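Local coordinates for GH127 beta-L-arabinofuranoside (Geobacillus stearothermophilus, PDB 4QK0), which probably hydrolyses terminal beta-L-arabinofuranosyl residues from glycans as a glycoside hydrolase of family GH127, at residues D28-E33 / A87-T92; H32-Y37 / N416-I421; A80-A85 / P96-L101; D20-R25 / G367-M372; E333-I338 / C410-P415. All blocks are in the same frame, centred on the assembly; numbering follows the deposited sequence.

How the contacts relate
All five contacts lie in the helical catalytic domain, and three of them (contacts 1, 2 and 4) draw on one helix, 22-42. Along it, contact 4 takes the first turn, contact 1 the middle and contact 2 the turns that follow. Contact 1 lies about 7 Å from contact 2 and about 9 Å from contact 3, centre to centre. Contacts 1 and 3 share helix 76-92, and contacts 2 and 5 share helix 413-422. Contact 5, the most central, is about 19 Å from contact 3 by centres. In sequence, contact 3 joins successive helices and contact 1 segments 54 residues apart, whereas contacts 2 and 4 span more than 340 residues, joining early and late parts of the domain.

Contact 1: D28-E33 / A87-T92; sequences DVVRHE and AYLLET
R31 crosses from helix 22-42 to grip helix 76-92, two helices of the six-hairpin catalytic domain whose local axes pass 10.9 Å apart at a signed crossing angle of -112°. Its NH2 atom does most of the work, giving one hydrogen bond to L89 O at 2.8 Å and another to T92 OG1, also at 2.8 Å. Both acceptors lie close to the guanidinium plane, so the two bonds, with the water on NE, restrain the rotation of the group. The bond to T92 is the straighter one (152° at the hydrogen). Over one face of the same guanidinium sits L89 CD2, 3.6 Å from R31 NH2, so a single leucine supplies both an apolar lid and a carbonyl. The arginine chain leaves its helix fully extended and bends once, at chi3 (-83°), which swings the guanidinium across to the other backbone. A water accepts from R31 NE at 2.6 Å and gives a weak bond to L89 O. Deeper in, V30 CG1 meets L89 CD1 at 4.3 Å, and A422 of helix 413-422 also packs on L89. The backbone completes the setting: T92 N donates to L89 O at 3.1 Å, approaching from the opposite face of the carbonyl plane to R31 NH2.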
# COMPACT_ATOMS: atom_id res chain seq x y z
N ASP A 28 35.30 12.92 2.26
CA ASP A 28 35.58 14.13 1.51
C ASP A 28 34.33 14.82 1.06
O ASP A 28 34.25 16.06 1.12
CB ASP A 28 36.49 13.84 0.31
CG ASP A 28 37.92 13.42 0.74
OD1 ASP A 28 38.31 13.71 1.90
OD2 ASP A 28 38.67 12.79 -0.07
N VAL A 29 33.36 14.04 0.60
CA VAL A 29 32.06 14.61 0.22
C VAL A 29 31.37 15.23 1.41
O VAL A 29 30.80 16.34 1.32
CB VAL A 29 31.16 13.54 -0.44
CG1 VAL A 29 29.72 14.00 -0.48
CG2 VAL A 29 31.66 13.25 -1.85
N VAL A 30 31.37 14.54 2.54
CA VAL A 30 30.74 15.15 3.73
C VAL A 30 31.43 16.45 4.14
O VAL A 30 30.78 17.43 4.53
CB VAL A 30 30.77 14.15 4.93
CG1 VAL A 30 30.41 14.83 6.23
CG2 VAL A 30 29.80 13.03 4.70
N ARG A 31 32.77 16.45 4.06
CA ARG A 31 33.56 17.60 4.49
C ARG A 31 33.41 18.80 3.58
O ARG A 31 33.27 19.93 4.06
CB ARG A 31 35.06 17.23 4.60
CG ARG A 31 35.96 18.41 5.07
CD ARG A 31 37.42 17.99 5.18
NE ARG A 31 37.58 17.35 6.47
CZ ARG A 31 37.86 16.08 6.68
NH1 ARG A 31 38.10 15.26 5.68
NH2 ARG A 31 37.93 15.65 7.93
N HIS A 32 33.42 18.56 2.26
CA HIS A 32 33.43 19.68 1.32
C HIS A 32 32.06 20.09 0.82
O HIS A 32 31.87 21.25 0.55
CB HIS A 32 34.37 19.40 0.17
CG HIS A 32 35.78 19.23 0.62
ND1 HIS A 32 36.53 18.11 0.33
CD2 HIS A 32 36.56 20.02 1.41
CE1 HIS A 32 37.72 18.22 0.90
NE2 HIS A 32 37.76 19.37 1.56
N GLU A 33 31.10 19.18 0.76
CA GLU A 33 29.76 19.49 0.28
C GLU A 33 28.70 19.48 1.38
O GLU A 33 28.00 20.47 1.58
CB GLU A 33 29.37 18.50 -0.83
CG GLU A 33 27.91 18.57 -1.25
CD GLU A 33 27.52 19.93 -1.84
OE1 GLU A 33 26.42 20.45 -1.52
OE2 GLU A 33 28.34 20.46 -2.65
N ALA A 87 32.74 17.78 14.76
CA ALA A 87 33.67 17.11 15.70
C ALA A 87 34.41 15.97 15.08
O ALA A 87 35.66 15.90 15.15
CB ALA A 87 32.93 16.62 16.92
N TYR A 88 33.68 15.06 14.41
CA TYR A 88 34.35 13.91 13.80
C TYR A 88 35.21 14.34 12.64
O TYR A 88 36.26 13.72 12.38
CB TYR A 88 33.35 12.84 13.34
CG TYR A 88 32.47 12.30 14.45
CD1 TYR A 88 32.99 11.96 15.68
CD2 TYR A 88 31.11 12.12 14.25
CE1 TYR A 88 32.18 11.45 16.70
CE2 TYR A 88 30.29 11.64 15.25
CZ TYR A 88 30.83 11.29 16.47
OH TYR A 88 30.01 10.83 17.47
N LEU A 89 34.77 15.36 11.92
CA LEU A 89 35.59 15.84 10.80
C LEU A 89 36.94 16.38 11.29
O LEU A 89 37.99 16.14 10.67
CB LEU A 89 34.86 16.90 10.00
CG LEU A 89 33.76 16.29 9.12
CD1 LEU A 89 32.98 17.41 8.47
CD2 LEU A 89 34.30 15.39 8.06
N LEU A 90 36.89 17.11 12.40
CA LEU A 90 38.09 17.67 13.00
C LEU A 90 39.06 16.64 13.55
O LEU A 90 40.22 16.96 13.67
CB LEU A 90 37.72 18.65 14.10
CG LEU A 90 36.95 19.90 13.65
CD1 LEU A 90 36.53 20.74 14.84
CD2 LEU A 90 37.77 20.75 12.69
N GLU A 91 38.60 15.44 13.91
CA GLU A 91 39.51 14.35 14.29
C GLU A 91 40.39 13.91 13.14
O GLU A 91 41.46 13.38 13.38
CB GLU A 91 38.76 13.10 14.74
CG GLU A 91 38.14 13.15 16.12
CD GLU A 91 37.58 11.81 16.59
OE1 GLU A 91 37.14 11.00 15.74
OE2 GLU A 91 37.57 11.56 17.82
N THR A 92 39.92 14.04 11.90
CA THR A 92 40.67 13.51 10.76
C THR A 92 41.28 14.61 9.90
O THR A 92 41.89 14.32 8.89
CB THR A 92 39.79 12.58 9.86
OG1 THR A 92 38.75 13.34 9.22
CG2 THR A 92 39.19 11.44 10.67
O HOH W 1 37.68 18.84 8.57

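Contact 2: H32-Y37 / N416-I421; sequences HEVIPY and NLARLI
This is a purely apolar helix-to-helix contact, V34 and I35 of helix 22-42 against A418 of helix 413-422, buried in the interior of the helical catalytic domain. It is small, 82 Å² in all, because the second helix offers just one methyl group. A418 CB takes I35 CD1 at 4.0 Å and V34 CG1 at 4.3 Å, a short side chain received by two branched ones. The backbones come correspondingly close, V34 CA and A418 CA being 7.1 Å apart. The two partners reach the methyl differently. V34 already points its CB at the other helix, whereas the CB bond of I35 runs past the alanine, and two successive turns of the chain (chi1 -78°, chi2 -58°) bring CD1 round to it. The first helix is irregular here, with a wider pi-type turn at 32-34 and a kink at P36, whose ring nitrogen has no hydrogen to donate. Other helices close the surroundings. I35 also packs on V86 of helix 76-92, and R419, next to A418, makes a salt bridge with E84 there. V34 also touches M372 of the loop after helix 354-365; on helix 334-350, T334 packs on L417 and I338 on N416.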
# COMPACT_ATOMS: atom_id res chain seq x y z
N HIS A 32 33.42 18.56 2.26
CA HIS A 32 33.43 19.68 1.32
C HIS A 32 32.06 20.09 0.82
O HIS A 32 31.87 21.25 0.55
CB HIS A 32 34.37 19.40 0.17
CG HIS A 32 35.78 19.23 0.62
ND1 HIS A 32 36.53 18.11 0.33
CD2 HIS A 32 36.56 20.02 1.41
CE1 HIS A 32 37.72 18.22 0.90
NE2 HIS A 32 37.76 19.37 1.56
N GLU A 33 31.10 19.18 0.76
CA GLU A 33 29.76 19.49 0.28
C GLU A 33 28.70 19.48 1.38
O GLU A 33 28.00 20.47 1.58
CB GLU A 33 29.37 18.50 -0.83
CG GLU A 33 27.91 18.57 -1.25
CD GLU A 33 27.52 19.93 -1.84
OE1 GLU A 33 26.42 20.45 -1.52
OE2 GLU A 33 28.34 20.46 -2.65
N VAL A 34 28.57 18.36 2.08
CA VAL A 34 27.43 18.21 2.95
C VAL A 34 27.43 19.13 4.14
O VAL A 34 26.45 19.85 4.39
CB VAL A 34 27.30 16.77 3.45
CG1 VAL A 34 26.05 16.61 4.29
CG2 VAL A 34 27.24 15.77 2.31
N ILE A 35 28.52 19.14 4.90
CA ILE A 35 28.57 19.98 6.11
C ILE A 35 28.55 21.50 5.84
O ILE A 35 27.81 22.27 6.48
CB ILE A 35 29.77 19.55 6.98
CG1 ILE A 35 29.43 18.26 7.73
CG2 ILE A 35 30.22 20.66 7.92
CD1 ILE A 35 28.23 18.31 8.64
N PRO A 36 29.32 21.96 4.86
CA PRO A 36 29.17 23.37 4.47
C PRO A 36 27.78 23.80 3.99
O PRO A 36 27.30 24.87 4.38
CB PRO A 36 30.20 23.52 3.34
CG PRO A 36 31.25 22.53 3.70
CD PRO A 36 30.44 21.32 4.16
N TYR A 37 27.12 22.97 3.18
CA TYR A 37 25.76 23.29 2.71
C TYR A 37 24.80 23.38 3.90
O TYR A 37 23.99 24.31 3.99
CB TYR A 37 25.27 22.25 1.68
CG TYR A 37 23.91 22.58 1.10
CD1 TYR A 37 22.75 22.21 1.74
CD2 TYR A 37 23.80 23.34 -0.06
CE1 TYR A 37 21.50 22.55 1.23
CE2 TYR A 37 22.56 23.68 -0.59
CZ TYR A 37 21.41 23.27 0.06
OH TYR A 37 20.19 23.60 -0.45
N ASN A 416 22.46 13.72 9.79
CA ASN A 416 22.47 12.36 10.25
C ASN A 416 23.45 11.53 9.46
O ASN A 416 24.33 10.94 10.09
CB ASN A 416 21.07 11.76 10.36
CG ASN A 416 20.69 11.44 11.82
OD1 ASN A 416 19.88 12.15 12.41
ND2 ASN A 416 21.28 10.37 12.41
N LEU A 417 23.38 11.44 8.14
CA LEU A 417 24.40 10.63 7.43
C LEU A 417 25.80 11.15 7.61
O LEU A 417 26.72 10.40 7.73
CB LEU A 417 24.18 10.54 5.95
CG LEU A 417 23.53 9.27 5.40
CD1 LEU A 417 23.29 9.50 3.91
CD2 LEU A 417 24.35 8.01 5.61
N ALA A 418 25.94 12.45 7.62
CA ALA A 418 27.24 13.06 7.85
C ALA A 418 27.89 12.55 9.13
O ALA A 418 29.08 12.27 9.12
CB ALA A 418 27.11 14.56 7.93
N ARG A 419 27.15 12.51 10.25
CA ARG A 419 27.78 12.14 11.52
C ARG A 419 28.22 10.70 11.51
O ARG A 419 29.28 10.40 12.04
CB ARG A 419 26.95 12.47 12.74
CG ARG A 419 25.68 11.68 12.92
CD ARG A 419 24.97 12.18 14.17
NE ARG A 419 23.75 11.43 14.41
CZ ARG A 419 23.32 11.02 15.60
NH1 ARG A 419 24.03 11.24 16.71
NH2 ARG A 419 22.17 10.35 15.67
N LEU A 420 27.49 9.82 10.83
CA LEU A 420 27.95 8.45 10.69
C LEU A 420 29.19 8.29 9.80
O LEU A 420 30.21 7.63 10.16
CB LEU A 420 26.84 7.56 10.16
CG LEU A 420 27.26 6.12 9.88
CD1 LEU A 420 27.72 5.46 11.17
CD2 LEU A 420 26.11 5.33 9.31
N ILE A 421 29.12 8.86 8.60
CA ILE A 421 30.19 8.70 7.63
C ILE A 421 31.45 9.28 8.21
O ILE A 421 32.53 8.71 8.06
CB ILE A 421 29.82 9.42 6.30
CG1 ILE A 421 28.81 8.57 5.50
CG2 ILE A 421 31.05 9.65 5.44
CD1 ILE A 421 28.22 9.28 4.32

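Contact 3: A80-A85 / P96-L101; sequences AKWLEA and PELEKL
The W82 indole meets L101 at its edge: the CB of L101 lies near the ring plane, 4.4 Å from W82 CH2. L98 comes in obliquely, its CD1 methyl 4.2 Å from W82 CZ2, so both leucines meet the benzene end of the ring system. W39 of helix 22-42 is stacked on the indole, which is therefore held by an aromatic partner as well as by aliphatic ones at its far end. The pyrrole nitrogen has its own partner: W82 NE1 donates a hydrogen bond to I35 O of helix 22-42. The CB bonds of W82 and L98 run alongside the gap rather than over it, and the outer atoms close the distance. For W82 the extended first torsion (chi1 -179°, CG opposite the backbone N) carries the six-membered ring out to helix 96-112. L101, by contrast, points its CB at the tryptophan and also touches W39. Beside them L83 continues the packing a little further along, against A102, V105 and L109 of the same helix. Elsewhere on the second helix, E99 forms salt bridges with R94 and K160, the first reaching the short connection before its own helix. Helices 76-92 and 96-112, joined by that connection, run roughly antiparallel as consecutive helices of the catalytic domain, whose clan is that of the six-hairpin glycosidases.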
# COMPACT_ATOMS: atom_id res chain seq x y z
N ALA A 80 22.77 20.37 16.89
CA ALA A 80 23.54 19.37 17.60
C ALA A 80 24.15 18.40 16.65
O ALA A 80 25.33 18.07 16.75
CB ALA A 80 22.66 18.63 18.59
N LYS A 81 23.38 17.93 15.69
CA LYS A 81 23.89 16.91 14.78
C LYS A 81 24.95 17.46 13.89
O LYS A 81 25.89 16.73 13.51
CB LYS A 81 22.77 16.29 13.93
CG LYS A 81 21.80 15.43 14.73
CD LYS A 81 20.53 15.16 13.91
CE LYS A 81 19.55 14.29 14.66
NZ LYS A 81 18.25 14.33 13.96
N TRP A 82 24.80 18.74 13.50
CA TRP A 82 25.83 19.36 12.66
C TRP A 82 27.14 19.47 13.49
O TRP A 82 28.22 19.08 13.01
CB TRP A 82 25.34 20.72 12.12
CG TRP A 82 26.29 21.46 11.24
CD1 TRP A 82 26.38 21.37 9.88
CD2 TRP A 82 27.32 22.36 11.64
NE1 TRP A 82 27.41 22.16 9.42
CE2 TRP A 82 27.98 22.80 10.48
CE3 TRP A 82 27.73 22.88 12.87
CZ2 TRP A 82 29.04 23.70 10.52
CZ3 TRP A 82 28.77 23.80 12.89
CH2 TRP A 82 29.40 24.20 11.73
N LEU A 83 27.04 19.93 14.74
CA LEU A 83 28.25 19.99 15.62
C LEU A 83 28.92 18.63 15.81
O LEU A 83 30.13 18.51 15.76
CB LEU A 83 27.91 20.57 16.97
CG LEU A 83 27.60 22.09 16.96
CD1 LEU A 83 26.98 22.50 18.27
CD2 LEU A 83 28.85 22.89 16.70
N GLU A 84 28.11 17.59 15.96
CA GLU A 84 28.64 16.27 16.17
C GLU A 84 29.41 15.80 14.98
O GLU A 84 30.53 15.26 15.10
CB GLU A 84 27.55 15.26 16.55
CG GLU A 84 28.16 13.92 16.98
CD GLU A 84 27.16 12.78 17.16
OE1 GLU A 84 25.96 13.06 17.27
OE2 GLU A 84 27.59 11.60 17.21
N ALA A 85 28.85 15.99 13.80
CA ALA A 85 29.61 15.63 12.60
C ALA A 85 30.90 16.44 12.44
O ALA A 85 31.93 15.93 11.99
CB ALA A 85 28.75 15.83 11.37
N PRO A 96 40.97 25.25 11.27
CA PRO A 96 40.76 26.27 12.28
C PRO A 96 39.51 27.08 12.03
O PRO A 96 38.92 27.55 12.99
CB PRO A 96 42.04 27.15 12.19
CG PRO A 96 42.82 26.63 11.02
CD PRO A 96 42.36 25.23 10.76
N GLU A 97 39.11 27.24 10.78
CA GLU A 97 37.88 28.00 10.49
C GLU A 97 36.65 27.27 10.89
O GLU A 97 35.80 27.85 11.50
CB GLU A 97 37.70 28.32 9.04
CG GLU A 97 38.65 29.42 8.69
CD GLU A 97 37.90 30.53 8.04
OE1 GLU A 97 37.34 30.23 6.95
OE2 GLU A 97 37.85 31.65 8.62
N LEU A 98 36.61 25.99 10.55
CA LEU A 98 35.52 25.14 10.95
C LEU A 98 35.45 25.06 12.47
O LEU A 98 34.42 25.23 13.07
CB LEU A 98 35.71 23.75 10.34
CG LEU A 98 34.53 22.79 10.44
CD1 LEU A 98 33.22 23.44 9.99
CD2 LEU A 98 34.82 21.53 9.64
N GLU A 99 36.61 24.87 13.10
CA GLU A 99 36.66 24.83 14.55
C GLU A 99 36.17 26.13 15.20
O GLU A 99 35.53 26.12 16.25
CB GLU A 99 38.08 24.52 14.98
CG GLU A 99 38.15 24.07 16.42
CD GLU A 99 39.39 23.23 16.73
OE1 GLU A 99 39.92 22.56 15.81
OE2 GLU A 99 39.80 23.23 17.91
N LYS A 100 36.49 27.26 14.57
CA LYS A 100 36.05 28.57 15.02
C LYS A 100 34.52 28.70 14.92
O LYS A 100 33.87 29.19 15.85
CB LYS A 100 36.79 29.64 14.19
CG LYS A 100 36.22 31.07 14.18
CD LYS A 100 36.49 31.78 15.49
CE LYS A 100 36.04 33.24 15.39
NZ LYS A 100 35.78 33.81 16.74
N LEU A 101 33.94 28.28 13.79
CA LEU A 101 32.49 28.28 13.63
C LEU A 101 31.86 27.50 14.78
O LEU A 101 30.93 27.96 15.38
CB LEU A 101 32.06 27.64 12.32
CG LEU A 101 32.44 28.38 11.05
CD1 LEU A 101 32.01 27.57 9.83
CD2 LEU A 101 31.82 29.78 11.00

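Contact 4: D20-R25 / G367-M372; sequences DQFWKR and GTISGM
In the helical catalytic domain, I369 of the loop after helix 354-365 packs on F22 and W23 at the start of helix 22-42. This apolar contact has one isoleucine straddling two aromatic side chains. Its CD1 touches F22 CZ at 3.9 Å, lying near the plane of that ring at its edge, and its CG2 meets W23 CZ3, also at 3.9 Å. With CG1 between the backbone N and the carbonyl carbon (chi1 46°), CD1 is directed to F22 and CG2, anti to the carbonyl carbon, to W23. The side chains of F22 and I369 approach from opposite directions, whereas those of W23 and I369 cross nearly at right angles.

Aromatic packing holds the two rings in place. F22 CD2 lies over one face of the W23 indole, and both rings also meet Y365, edge-to-face in the case of W23.

Polar bonds then secure each segment. W23 NE1 bonds to Y365 OH, and R25 NH1 reaches L374 O. The 3-10 turn 369-371 is closed by G371 N to T368 O at 2.9 Å. D20 OD2 caps W23 N (2.8 Å, 166° at the hydrogen), and D20 OD1 accepts a further hydrogen bond from K24 N at 2.8 Å, both through syn lone pairs.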
# COMPACT_ATOMS: atom_id res chain seq x y z
N ASP A 20 41.76 4.54 2.56
CA ASP A 20 41.13 3.71 1.54
C ASP A 20 40.66 4.59 0.40
O ASP A 20 41.05 5.73 0.32
CB ASP A 20 40.00 2.87 2.16
CG ASP A 20 38.71 3.60 2.23
OD1 ASP A 20 38.75 4.87 2.30
OD2 ASP A 20 37.65 2.91 2.17
N GLN A 21 39.88 4.03 -0.51
CA GLN A 21 39.27 4.82 -1.58
C GLN A 21 37.80 5.03 -1.27
O GLN A 21 37.29 6.14 -1.30
CB GLN A 21 39.36 4.08 -2.90
CG GLN A 21 40.76 3.97 -3.48
CD GLN A 21 41.41 5.33 -3.64
OE1 GLN A 21 42.15 5.76 -2.76
NE2 GLN A 21 41.14 6.03 -4.75
N PHE A 22 37.14 3.94 -0.91
CA PHE A 22 35.71 3.94 -0.76
C PHE A 22 35.21 4.91 0.31
O PHE A 22 34.44 5.82 -0.01
CB PHE A 22 35.25 2.48 -0.50
CG PHE A 22 33.78 2.30 -0.58
CD1 PHE A 22 33.14 2.15 -1.81
CD2 PHE A 22 33.00 2.35 0.57
CE1 PHE A 22 31.77 2.00 -1.87
CE2 PHE A 22 31.63 2.20 0.51
CZ PHE A 22 31.01 2.03 -0.72
N TRP A 23 35.60 4.72 1.58
CA TRP A 23 35.11 5.62 2.64
C TRP A 23 35.77 6.99 2.61
O TRP A 23 35.14 7.99 2.94
CB TRP A 23 35.23 5.01 4.02
CG TRP A 23 34.33 3.85 4.14
CD1 TRP A 23 34.68 2.54 4.15
CD2 TRP A 23 32.91 3.89 4.21
NE1 TRP A 23 33.58 1.76 4.24
CE2 TRP A 23 32.47 2.56 4.31
CE3 TRP A 23 31.98 4.92 4.21
CZ2 TRP A 23 31.13 2.21 4.38
CZ3 TRP A 23 30.62 4.58 4.30
CH2 TRP A 23 30.21 3.24 4.37
N LYS A 24 36.99 7.06 2.13
CA LYS A 24 37.67 8.34 2.07
C LYS A 24 36.94 9.28 1.14
O LYS A 24 36.73 10.46 1.48
CB LYS A 24 39.11 8.18 1.59
CG LYS A 24 39.99 9.40 1.90
CD LYS A 24 41.44 9.19 1.50
CE LYS A 24 41.64 9.33 -0.01
NZ LYS A 24 41.52 10.75 -0.48
N ARG A 25 36.52 8.77 -0.01
CA ARG A 25 35.70 9.57 -0.92
C ARG A 25 34.43 10.12 -0.23
O ARG A 25 34.08 11.30 -0.38
CB ARG A 25 35.36 8.77 -2.19
CG ARG A 25 34.92 9.64 -3.38
CD ARG A 25 34.18 8.81 -4.42
NE ARG A 25 32.91 8.36 -3.91
CZ ARG A 25 31.80 9.09 -3.87
NH1 ARG A 25 31.78 10.35 -4.30
NH2 ARG A 25 30.68 8.53 -3.42
N GLY A 367 21.85 0.17 2.84
CA GLY A 367 20.75 1.07 3.16
C GLY A 367 21.00 2.36 3.88
O GLY A 367 20.02 3.06 4.25
N THR A 368 22.25 2.65 4.20
CA THR A 368 22.58 3.95 4.80
C THR A 368 23.01 4.85 3.63
O THR A 368 22.41 5.86 3.39
CB THR A 368 23.74 3.92 5.84
OG1 THR A 368 24.87 3.23 5.28
CG2 THR A 368 23.30 3.22 7.10
N ILE A 369 24.12 4.51 3.00
CA ILE A 369 24.67 5.32 1.98
C ILE A 369 23.72 5.41 0.74
O ILE A 369 23.88 6.31 -0.08
CB ILE A 369 26.09 4.86 1.57
CG1 ILE A 369 26.16 3.40 1.37
CG2 ILE A 369 27.11 5.24 2.64
CD1 ILE A 369 27.44 2.95 0.68
N SER A 370 22.78 4.49 0.61
CA SER A 370 21.73 4.61 -0.41
C SER A 370 20.96 5.90 -0.25
O SER A 370 20.39 6.40 -1.21
CB SER A 370 20.76 3.44 -0.35
OG SER A 370 20.04 3.42 0.88
N GLY A 371 20.98 6.45 0.96
CA GLY A 371 20.34 7.68 1.29
C GLY A 371 20.91 8.98 0.71
O GLY A 371 20.37 10.07 0.97
N MSE A 372 22.02 8.89 -0.01
CA MSE A 372 22.60 10.06 -0.63
C MSE A 372 23.04 9.75 -2.03
O MSE A 372 23.37 8.62 -2.37
CB MSE A 372 23.77 10.69 0.18
CG MSE A 372 24.96 9.74 0.38
SE MSE A 372 26.57 10.69 1.10
CE MSE A 372 25.71 12.35 1.67

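Contact 5: E333-I338 / C410-P415; sequences ETCASI and CACCPP
C335 lays its sulfur against that of C412, the two SG atoms 3.4 Å apart, deep in the helical six-hairpin catalytic domain. That is van der Waals contact and far too long for a covalent bond, although the same pair is joined as a disulfide in another structure of this enzyme. Each cysteine points its CB at the opposite segment. C335 does so from the first turn of helix 334-350, and C412 from the bend that leads into helix 413-422, with its SG held between the backbone N and the carbonyl carbon (chi1 58°). The tail of E333 reaches the same place. Fully extended through its first two torsions, it brings OE1 to 4.5 Å from C412 SG and 4.4 Å from C335 SG. C413 follows directly in the chain, and its own SG stands 4.6 Å from that of C412. One glutamate and three cysteines thus gather near one another, a set consistent with the zinc site of characterised GH127 relatives, though no metal is modelled among them here. Neighbouring residues pack round it: V267 of helix 266-283 on both E333 and C335, and Y381 on E333 and C413, while T334 OG1 bonds to F380 O and N383 OD1. E333 is the N-cap residue of its helix, and its carbonyl O accepts from A336 N at 3.0 Å and from S337 N at 3.2 Å.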
# COMPACT_ATOMS: atom_id res chain seq x y z
N GLU A 333 13.70 4.07 6.33
CA GLU A 333 14.23 5.42 6.52
C GLU A 333 15.74 5.39 6.72
O GLU A 333 16.28 4.49 7.39
CB GLU A 333 13.57 6.00 7.74
CG GLU A 333 13.80 7.43 8.03
CD GLU A 333 13.08 7.91 9.31
OE1 GLU A 333 13.49 8.98 9.73
OE2 GLU A 333 12.12 7.30 9.87
N THR A 334 16.42 6.32 6.08
CA THR A 334 17.85 6.47 6.19
C THR A 334 18.27 6.48 7.67
O THR A 334 19.15 5.72 8.04
CB THR A 334 18.32 7.76 5.46
OG1 THR A 334 17.92 7.72 4.08
CG2 THR A 334 19.82 7.87 5.50
N CYS A 335 17.61 7.28 8.48
CA CYS A 335 17.92 7.41 9.88
C CYS A 335 17.77 6.08 10.66
O CYS A 335 18.48 5.85 11.62
CB CYS A 335 17.06 8.49 10.53
SG CYS A 335 17.68 10.11 10.12
N ALA A 336 16.88 5.19 10.21
CA ALA A 336 16.68 3.94 10.92
C ALA A 336 17.83 3.01 10.64
O ALA A 336 18.20 2.23 11.50
CB ALA A 336 15.38 3.27 10.51
N SER A 337 18.37 3.07 9.43
CA SER A 337 19.48 2.22 9.07
C SER A 337 20.77 2.70 9.77
O SER A 337 21.57 1.88 10.24
CB SER A 337 19.66 2.15 7.57
OG SER A 337 18.76 1.21 7.04
N ILE A 338 20.93 4.02 9.91
CA ILE A 338 21.98 4.59 10.69
C ILE A 338 21.81 4.12 12.13
O ILE A 338 22.77 3.71 12.79
CB ILE A 338 21.93 6.12 10.61
CG1 ILE A 338 22.26 6.59 9.20
CG2 ILE A 338 22.85 6.75 11.63
CD1 ILE A 338 21.99 8.08 9.01
N CYS A 410 12.19 18.28 8.54
CA CYS A 410 12.85 17.04 8.90
C CYS A 410 13.91 16.78 7.82
O CYS A 410 13.81 15.85 6.99
CB CYS A 410 11.86 15.89 9.07
SG CYS A 410 12.25 14.92 10.55
N ALA A 411 14.92 17.66 7.85
CA ALA A 411 16.15 17.50 7.08
C ALA A 411 17.18 16.82 7.98
O ALA A 411 18.19 17.41 8.34
CB ALA A 411 16.67 18.85 6.59
N CYS A 412 16.89 15.57 8.32
CA CYS A 412 17.78 14.76 9.14
C CYS A 412 18.64 13.84 8.28
O CYS A 412 19.78 13.56 8.61
CB CYS A 412 16.98 13.95 10.16
SG CYS A 412 15.73 12.85 9.46
N CYS A 413 18.10 13.36 7.17
CA CYS A 413 18.87 12.51 6.27
C CYS A 413 20.33 13.02 6.15
O CYS A 413 21.26 12.22 6.26
CB CYS A 413 18.21 12.45 4.91
SG CYS A 413 16.56 13.18 4.94
N PRO A 414 20.53 14.36 5.94
CA PRO A 414 21.90 14.88 5.78
C PRO A 414 22.82 14.94 7.05
O PRO A 414 23.82 14.23 7.08
CB PRO A 414 21.70 16.27 5.13
CG PRO A 414 20.26 16.37 4.78
CD PRO A 414 19.53 15.42 5.68
N PRO A 415 22.49 15.79 8.08
CA PRO A 415 23.45 15.86 9.22
C PRO A 415 23.53 14.52 9.97
O PRO A 415 24.55 14.25 10.68
CB PRO A 415 22.88 16.97 10.12
CG PRO A 415 21.42 17.01 9.83
CD PRO A 415 21.25 16.54 8.39